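Local coordinates for ABC transporter ATP-binding protein (Leptospira interrogans serovar Copenhageni, PDB 4HZI), which is thought to bind and hydrolyse ATP as the ATPase subunit of an orphan ABC transporter involved in manganese utilization and tolerance, at residues L35-I40 / S74-L79; K39-P44 / I49-S54. All coordinates share one frame; numbering follows the deposited sequence.

Contacts 1 and 2 lie with their centres 8 Å apart on the same side of the chain's centre and share K39 and I40 of strand 36-42. Along the chain, strand 36-42 comes first, then strands 50-51 and 53-58, then helix 73-80. Contact 2 pairs strand 36-42 antiparallel with strands 50-51 and 53-58; contact 1 packs the same strand against the helix that begins at the end of the probable P-loop. The two also touch directly, T75 CG2 lying 3.5 Å from Y42 CD2. Contact 2 builds the edge of the four-stranded antiparallel sheet of this ABC ATPase, and contact 1 packs that sheet on the helix leading from the probable phosphate-binding loop.

Contact 1 of 2, residues L35-I40 / S74-L79; sequences LSLEKI and STLVNL. With SO4 (sulfate ion), chain C.
L37 and I40 of strand 36-42 meet L76 and L79 of helix 73-80 in two purely apolar pairs, each closed by methyl groups. In the first, L37 CD2 lies 3.7 Å from L76 CD1, the two side chains slanting across one another. The CB of L76 does not aim at the strand; with CG anti to the backbone N (chi1 -171°), the branch swings over so that CD1 reaches L37. In the second pair both CB atoms are directed at the opposite segment, and the side chains again cross at a slant, I40 CG2 reaching L79 CD1 at 3.6 Å, with L79 CD2 a little farther at 4.1 Å. All four residues are buried. This is the sheet-on-helix packing of an ABC ATPase core, in which the helix begins at the end of a probable P-loop (Walker A). In keeping with that, S74 N donates to sulfate O3 at 2.8 Å with an angle of 155° at the hydrogen, and G70, G72 and K73 also bind this ion, which probably comes from the crystallisation liquor and may mark a phosphate position. Beside the leucines, F55 of strand 53-58 touches L37 and L76, while I91 of strand 90-93 touches L37, I40 and L79.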
ATOM      1  N   LEU A  35     -19.542  21.060  -0.834  1.00 24.48           N
ATOM      2  CA  LEU A  35     -18.485  21.195   0.193  1.00 27.42           C
ATOM      3  C   LEU A  35     -17.563  22.353  -0.187  1.00 26.85           C
ATOM      4  O   LEU A  35     -17.080  22.457  -1.335  1.00 28.66           O
ATOM      5  CB  LEU A  35     -17.674  19.929   0.295  1.00 24.34           C
ATOM      6  CG  LEU A  35     -16.547  19.973   1.347  1.00 25.37           C
ATOM      7  CD1 LEU A  35     -17.151  20.050   2.739  1.00 27.49           C
ATOM      8  CD2 LEU A  35     -15.594  18.812   1.252  1.00 28.24           C
ATOM      9  N   SER A  36     -17.299  23.241   0.768  1.00 25.17           N
ATOM     10  CA  SER A  36     -16.348  24.298   0.501  1.00 24.90           C
ATOM     11  C   SER A  36     -15.467  24.545   1.712  1.00 28.31           C
ATOM     12  O   SER A  36     -15.963  24.579   2.830  1.00 26.65           O
ATOM     13  CB  SER A  36     -16.991  25.591   0.082  1.00 26.69           C
ATOM     14  OG  SER A  36     -17.824  26.105   1.052  1.00 37.17           O
ATOM     15  N   LEU A  37     -14.180  24.659   1.435  1.00 26.22           N
ATOM     16  CA  LEU A  37     -13.179  25.030   2.436  1.00 28.19           C
ATOM     17  C   LEU A  37     -12.528  26.314   1.941  1.00 29.82           C
ATOM     18  O   LEU A  37     -12.081  26.395   0.790  1.00 28.79           O
ATOM     19  CB  LEU A  37     -12.128  23.966   2.563  1.00 24.23           C
ATOM     20  CG  LEU A  37     -12.518  22.723   3.367  1.00 26.12           C
ATOM     21  CD1 LEU A  37     -13.548  21.859   2.639  1.00 25.60           C
ATOM     22  CD2 LEU A  37     -11.309  21.910   3.700  1.00 27.49           C
ATOM     23  N   GLU A  38     -12.506  27.316   2.801  1.00 29.88           N
ATOM     24  CA  GLU A  38     -11.834  28.590   2.493  1.00 30.56           C
ATOM     25  C   GLU A  38     -10.786  28.900   3.586  1.00 29.35           C
ATOM     26  O   GLU A  38     -11.162  29.133   4.734  1.00 31.32           O
ATOM     27  CB  GLU A  38     -12.874  29.699   2.475  1.00 36.91           C
ATOM     28  CG  GLU A  38     -13.921  29.501   1.392  1.00 51.37           C
ATOM     29  CD  GLU A  38     -14.905  30.657   1.301  1.00 61.79           C
ATOM     30  OE1 GLU A  38     -15.573  30.977   2.309  1.00 73.29           O
ATOM     31  OE2 GLU A  38     -15.018  31.232   0.207  1.00 65.54           O
ATOM     32  N   LYS A  39      -9.520  28.804   3.193  1.00 32.45           N
ATOM     33  CA  LYS A  39      -8.358  29.095   4.008  1.00 30.60           C
ATOM     34  C   LYS A  39      -8.375  28.325   5.310  1.00 31.22           C
ATOM     35  O   LYS A  39      -8.106  28.881   6.382  1.00 32.39           O
ATOM     36  CB  LYS A  39      -8.290  30.592   4.309  1.00 35.63           C
ATOM     37  CG  LYS A  39      -8.135  31.455   3.074  1.00 45.10           C
ATOM     38  CD  LYS A  39      -8.067  32.926   3.487  1.00 52.13           C
ATOM     39  CE  LYS A  39      -8.403  33.846   2.327  1.00 58.38           C
ATOM     40  NZ  LYS A  39      -7.485  33.655   1.163  1.00 62.62           N
ATOM     41  N   ILE A  40      -8.715  27.049   5.227  1.00 28.15           N
ATOM     42  CA  ILE A  40      -8.740  26.175   6.413  1.00 26.97           C
ATOM     43  C   ILE A  40      -7.341  25.882   6.913  1.00 27.59           C
ATOM     44  O   ILE A  40      -6.464  25.324   6.229  1.00 24.95           O
ATOM     45  CB  ILE A  40      -9.569  24.873   6.174  1.00 25.41           C
ATOM     46  CG1 ILE A  40     -11.052  25.200   6.146  1.00 26.34           C
ATOM     47  CG2 ILE A  40      -9.267  23.808   7.237  1.00 28.64           C
ATOM     48  CD1 ILE A  40     -11.733  25.488   7.489  1.00 29.54           C
ATOM     49  N   SER A  74      -5.036  12.625   6.296  1.00 26.49           N
ATOM     50  CA  SER A  74      -5.894  12.040   7.352  1.00 28.51           C
ATOM     51  C   SER A  74      -6.440  13.128   8.249  1.00 25.20           C
ATOM     52  O   SER A  74      -7.608  13.076   8.590  1.00 26.31           O
ATOM     53  CB  SER A  74      -5.171  10.995   8.157  1.00 35.69           C
ATOM     54  OG  SER A  74      -5.026   9.817   7.360  1.00 46.50           O
ATOM     55  N   THR A  75      -5.622  14.123   8.570  1.00 26.16           N
ATOM     56  CA  THR A  75      -6.104  15.297   9.314  1.00 23.82           C
ATOM     57  C   THR A  75      -7.239  16.031   8.625  1.00 23.73           C
ATOM     58  O   THR A  75      -8.245  16.392   9.211  1.00 25.42           O
ATOM     59  CB  THR A  75      -4.930  16.242   9.639  1.00 28.57           C
ATOM     60  OG1 THR A  75      -3.955  15.509  10.390  1.00 27.44           O
ATOM     61  CG2 THR A  75      -5.404  17.422  10.442  1.00 26.61           C
ATOM     62  N   LEU A  76      -7.111  16.232   7.317  1.00 24.17           N
ATOM     63  CA  LEU A  76      -8.117  16.893   6.558  1.00 21.88           C
ATOM     64  C   LEU A  76      -9.452  16.164   6.557  1.00 20.50           C
ATOM     65  O   LEU A  76     -10.518  16.815   6.743  1.00 24.30           O
ATOM     66  CB  LEU A  76      -7.558  17.176   5.118  1.00 25.06           C
ATOM     67  CG  LEU A  76      -8.390  18.065   4.195  1.00 29.90           C
ATOM     68  CD1 LEU A  76      -8.816  19.405   4.793  1.00 29.00           C
ATOM     69  CD2 LEU A  76      -7.577  18.311   2.927  1.00 29.33           C
ATOM     70  N   VAL A  77      -9.394  14.843   6.429  1.00 27.04           N
ATOM     71  CA  VAL A  77     -10.584  13.990   6.423  1.00 27.57           C
ATOM     72  C   VAL A  77     -11.264  14.133   7.784  1.00 27.00           C
ATOM     73  O   VAL A  77     -12.482  14.348   7.847  1.00 25.88           O
ATOM     74  CB  VAL A  77     -10.212  12.523   6.165  1.00 28.28           C
ATOM     75  CG1 VAL A  77     -11.387  11.604   6.448  1.00 32.87           C
ATOM     76  CG2 VAL A  77      -9.732  12.337   4.722  1.00 30.47           C
ATOM     77  N   ASN A  78     -10.451  14.069   8.846  1.00 26.51           N
ATOM     78  CA  ASN A  78     -10.965  14.263  10.211  1.00 28.52           C
ATOM     79  C   ASN A  78     -11.665  15.601  10.437  1.00 25.62           C
ATOM     80  O   ASN A  78     -12.709  15.675  11.105  1.00 30.00           O
ATOM     81  CB  ASN A  78      -9.861  14.062  11.250  1.00 30.97           C
ATOM     82  CG  ASN A  78      -9.372  12.640  11.311  1.00 38.55           C
ATOM     83  OD1 ASN A  78     -10.037  11.721  10.863  1.00 50.99           O
ATOM     84  ND2 ASN A  78      -8.205  12.452  11.871  1.00 43.88           N
ATOM     85  N   LEU A  79     -11.141  16.654   9.831  1.00 23.92           N
ATOM     86  CA  LEU A  79     -11.712  17.959   9.905  1.00 25.05           C
ATOM     87  C   LEU A  79     -12.998  18.000   9.102  1.00 25.35           C
ATOM     88  O   LEU A  79     -14.027  18.474   9.570  1.00 24.46           O
ATOM     89  CB  LEU A  79     -10.668  18.962   9.430  1.00 25.40           C
ATOM     90  CG  LEU A  79     -10.940  20.424   9.733  1.00 26.56           C
ATOM     91  CD1 LEU A  79      -9.666  21.241   9.747  1.00 25.90           C
ATOM     92  CD2 LEU A  79     -11.925  21.008   8.721  1.00 26.44           C
TER
HETATM   93  S   SO4 C 301      -1.177  11.837   5.560  1.00 31.84           S
HETATM   94  O1  SO4 C 301      -0.705  12.837   6.553  1.00 27.78           O
HETATM   95  O2  SO4 C 301      -1.272  12.548   4.263  1.00 25.44           O
HETATM   96  O3  SO4 C 301      -2.534  11.390   5.874  1.00 30.34           O
HETATM   97  O4  SO4 C 301      -0.182  10.813   5.556  1.00 34.50           O

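Contact 2 of 2, residues K39-P44 / I49-S54; sequences KISYKP and ILDSVS
I40 and V53 exchange two backbone hydrogen bonds, V53 N to I40 O at 2.7 Å and almost straight (176°), and I40 N to V53 O. Two residues on, Y42 N donates to L50 O, while Y42 O accepts two amides: I49 N at 2.9 Å, approaching nearly end-on to the carbonyl (C=O...N 171°), and L50 N at a longer 3.3 Å, in the carbonyl plane on a lone pair. Between these pairs S41 OG takes the S52 amide at 2.8 Å, its chi1 of -81° setting the oxygen beside its own backbone N; beyond I40 and V53, S54 OG receives K39 N. A water may link S41 OG, at a doubtfully short distance, to D51 OD1. The aliphatic start of K39 rests against S52 OG, CG lying 3.5 Å from it.

Y42 and L50 meet through their CB atoms on the face that also carries I40 and V53. The tyrosine side chain runs alongside I49 in the same direction, and P44 CD sits 3.6 Å above the centre of one ring face. P44 also crosses I49 at about a right angle, touching its CD1. Farther out, T75 of helix 73-80 touches Y42, I49 and L50, and S41 has backbone bonds to T87 and S88.

The register shifts by one between I40 and Y42, where S52 and V53 both face I40 in a G1 bulge; K39 and I40 facing V53 make a second G1 bulge, and I49 and L50 facing Y42 a classic one. Such bulged antiparallel pairing joins strand 36-42 to strands 50-51 and 53-58 in the antiparallel beta subdomain of an ABC ATPase.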
ATOM      1  N   LYS A  39      -9.520  28.804   3.193  1.00 32.45           N
ATOM      2  CA  LYS A  39      -8.358  29.095   4.008  1.00 30.60           C
ATOM      3  C   LYS A  39      -8.375  28.325   5.310  1.00 31.22           C
ATOM      4  O   LYS A  39      -8.106  28.881   6.382  1.00 32.39           O
ATOM      5  CB  LYS A  39      -8.290  30.592   4.309  1.00 35.63           C
ATOM      6  CG  LYS A  39      -8.135  31.455   3.074  1.00 45.10           C
ATOM      7  CD  LYS A  39      -8.067  32.926   3.487  1.00 52.13           C
ATOM      8  CE  LYS A  39      -8.403  33.846   2.327  1.00 58.38           C
ATOM      9  NZ  LYS A  39      -7.485  33.655   1.163  1.00 62.62           N
ATOM     10  N   ILE A  40      -8.715  27.049   5.227  1.00 28.15           N
ATOM     11  CA  ILE A  40      -8.740  26.175   6.413  1.00 26.97           C
ATOM     12  C   ILE A  40      -7.341  25.882   6.913  1.00 27.59           C
ATOM     13  O   ILE A  40      -6.464  25.324   6.229  1.00 24.95           O
ATOM     14  CB  ILE A  40      -9.569  24.873   6.174  1.00 25.41           C
ATOM     15  CG1 ILE A  40     -11.052  25.200   6.146  1.00 26.34           C
ATOM     16  CG2 ILE A  40      -9.267  23.808   7.237  1.00 28.64           C
ATOM     17  CD1 ILE A  40     -11.733  25.488   7.489  1.00 29.54           C
ATOM     18  N   SER A  41      -7.119  26.274   8.171  1.00 28.15           N
ATOM     19  CA  SER A  41      -5.886  26.011   8.819  1.00 28.51           C
ATOM     20  C   SER A  41      -6.094  25.220  10.106  1.00 26.22           C
ATOM     21  O   SER A  41      -7.128  25.306  10.746  1.00 31.06           O
ATOM     22  CB  SER A  41      -5.185  27.354   9.109  1.00 33.63           C
ATOM     23  OG  SER A  41      -4.528  27.808   7.941  1.00 31.84           O
ATOM     24  N   TYR A  42      -5.111  24.409  10.447  1.00 28.47           N
ATOM     25  CA  TYR A  42      -5.153  23.598  11.657  1.00 28.69           C
ATOM     26  C   TYR A  42      -3.752  23.603  12.303  1.00 29.72           C
ATOM     27  O   TYR A  42      -2.784  23.051  11.765  1.00 27.38           O
ATOM     28  CB  TYR A  42      -5.593  22.174  11.359  1.00 27.62           C
ATOM     29  CG  TYR A  42      -5.744  21.269  12.578  1.00 27.76           C
ATOM     30  CD1 TYR A  42      -6.594  21.627  13.627  1.00 30.45           C
ATOM     31  CD2 TYR A  42      -5.008  20.109  12.700  1.00 27.57           C
ATOM     32  CE1 TYR A  42      -6.713  20.841  14.772  1.00 28.87           C
ATOM     33  CE2 TYR A  42      -5.125  19.317  13.838  1.00 34.55           C
ATOM     34  CZ  TYR A  42      -6.004  19.689  14.858  1.00 32.01           C
ATOM     35  OH  TYR A  42      -6.145  18.899  15.968  1.00 32.32           O
ATOM     36  N   LYS A  43      -3.652  24.291  13.441  1.00 31.60           N
ATOM     37  CA  LYS A  43      -2.397  24.415  14.192  1.00 31.43           C
ATOM     38  C   LYS A  43      -2.663  24.188  15.703  1.00 36.77           C
ATOM     39  O   LYS A  43      -2.737  25.133  16.489  1.00 37.10           O
ATOM     40  CB  LYS A  43      -1.859  25.809  13.959  1.00 41.30           C
ATOM     41  CG  LYS A  43      -0.443  26.012  14.470  1.00 46.37           C
ATOM     42  CD  LYS A  43      -0.011  27.459  14.356  1.00 59.35           C
ATOM     43  CE  LYS A  43       1.317  27.680  15.060  1.00 71.69           C
ATOM     44  NZ  LYS A  43       1.424  29.084  15.531  1.00 83.59           N
ATOM     45  N   PRO A  44      -2.851  22.937  16.107  1.00 35.35           N
ATOM     46  CA  PRO A  44      -3.369  22.744  17.460  1.00 35.60           C
ATOM     47  C   PRO A  44      -2.322  23.023  18.568  1.00 41.27           C
ATOM     48  O   PRO A  44      -2.716  23.409  19.667  1.00 36.68           O
ATOM     49  CB  PRO A  44      -3.786  21.286  17.470  1.00 35.68           C
ATOM     50  CG  PRO A  44      -2.942  20.642  16.396  1.00 33.25           C
ATOM     51  CD  PRO A  44      -2.803  21.683  15.345  1.00 34.23           C
ATOM     52  N   ILE A  49      -0.263  22.036  10.744  1.00 29.48           N
ATOM     53  CA  ILE A  49      -0.502  20.774  10.064  1.00 26.65           C
ATOM     54  C   ILE A  49      -1.275  20.954   8.734  1.00 24.78           C
ATOM     55  O   ILE A  49      -0.977  20.260   7.757  1.00 27.94           O
ATOM     56  CB  ILE A  49      -1.266  19.846  10.992  1.00 30.18           C
ATOM     57  CG1 ILE A  49      -0.404  19.575  12.241  1.00 33.18           C
ATOM     58  CG2 ILE A  49      -1.575  18.552  10.289  1.00 29.73           C
ATOM     59  CD1 ILE A  49      -1.138  18.791  13.285  1.00 37.58           C
ATOM     60  N   LEU A  50      -2.272  21.827   8.750  1.00 26.34           N
ATOM     61  CA  LEU A  50      -2.944  22.289   7.536  1.00 26.56           C
ATOM     62  C   LEU A  50      -2.762  23.764   7.454  1.00 29.01           C
ATOM     63  O   LEU A  50      -2.966  24.467   8.431  1.00 26.40           O
ATOM     64  CB  LEU A  50      -4.414  21.935   7.563  1.00 24.25           C
ATOM     65  CG  LEU A  50      -4.637  20.428   7.703  1.00 24.58           C
ATOM     66  CD1 LEU A  50      -6.103  20.144   7.885  1.00 28.61           C
ATOM     67  CD2 LEU A  50      -4.120  19.633   6.504  1.00 30.17           C
ATOM     68  N   ASP A  51      -2.377  24.235   6.287  1.00 27.03           N
ATOM     69  CA  ASP A  51      -2.156  25.664   6.083  1.00 27.62           C
ATOM     70  C   ASP A  51      -2.954  26.292   4.948  1.00 26.20           C
ATOM     71  O   ASP A  51      -2.589  26.109   3.782  1.00 29.08           O
ATOM     72  CB  ASP A  51      -0.691  25.824   5.819  1.00 30.92           C
ATOM     73  CG  ASP A  51      -0.243  27.283   5.758  1.00 39.55           C
ATOM     74  OD1 ASP A  51      -1.050  28.209   5.854  1.00 41.57           O
ATOM     75  OD2 ASP A  51       0.960  27.456   5.601  1.00 49.46           O
ATOM     76  N   SER A  52      -4.019  26.987   5.326  1.00 27.05           N
ATOM     77  CA  SER A  52      -4.868  27.792   4.435  1.00 33.30           C
ATOM     78  C   SER A  52      -5.407  26.958   3.250  1.00 31.23           C
ATOM     79  O   SER A  52      -5.288  27.323   2.064  1.00 31.41           O
ATOM     80  CB  SER A  52      -4.078  29.037   3.950  1.00 33.74           C
ATOM     81  OG  SER A  52      -4.953  29.941   3.313  1.00 42.66           O
ATOM     82  N   VAL A  53      -6.007  25.826   3.595  1.00 28.92           N
ATOM     83  CA  VAL A  53      -6.494  24.859   2.592  1.00 26.40           C
ATOM     84  C   VAL A  53      -7.798  25.377   1.995  1.00 23.80           C
ATOM     85  O   VAL A  53      -8.748  25.704   2.685  1.00 25.36           O
ATOM     86  CB  VAL A  53      -6.682  23.464   3.247  1.00 25.86           C
ATOM     87  CG1 VAL A  53      -7.411  22.486   2.304  1.00 26.04           C
ATOM     88  CG2 VAL A  53      -5.349  22.881   3.577  1.00 23.99           C
ATOM     89  N   SER A  54      -7.805  25.490   0.661  1.00 27.32           N
ATOM     90  CA  SER A  54      -8.971  25.964  -0.044  1.00 25.91           C
ATOM     91  C   SER A  54      -9.285  25.051  -1.243  1.00 24.54           C
ATOM     92  O   SER A  54      -8.416  24.736  -2.067  1.00 26.74           O
ATOM     93  CB  SER A  54      -8.710  27.396  -0.538  1.00 32.75           C
ATOM     94  OG  SER A  54      -8.659  28.303   0.556  1.00 31.89           O
TER
HETATM   95  O   HOH W   1      -2.557  29.223   8.541  1.00 47.29           O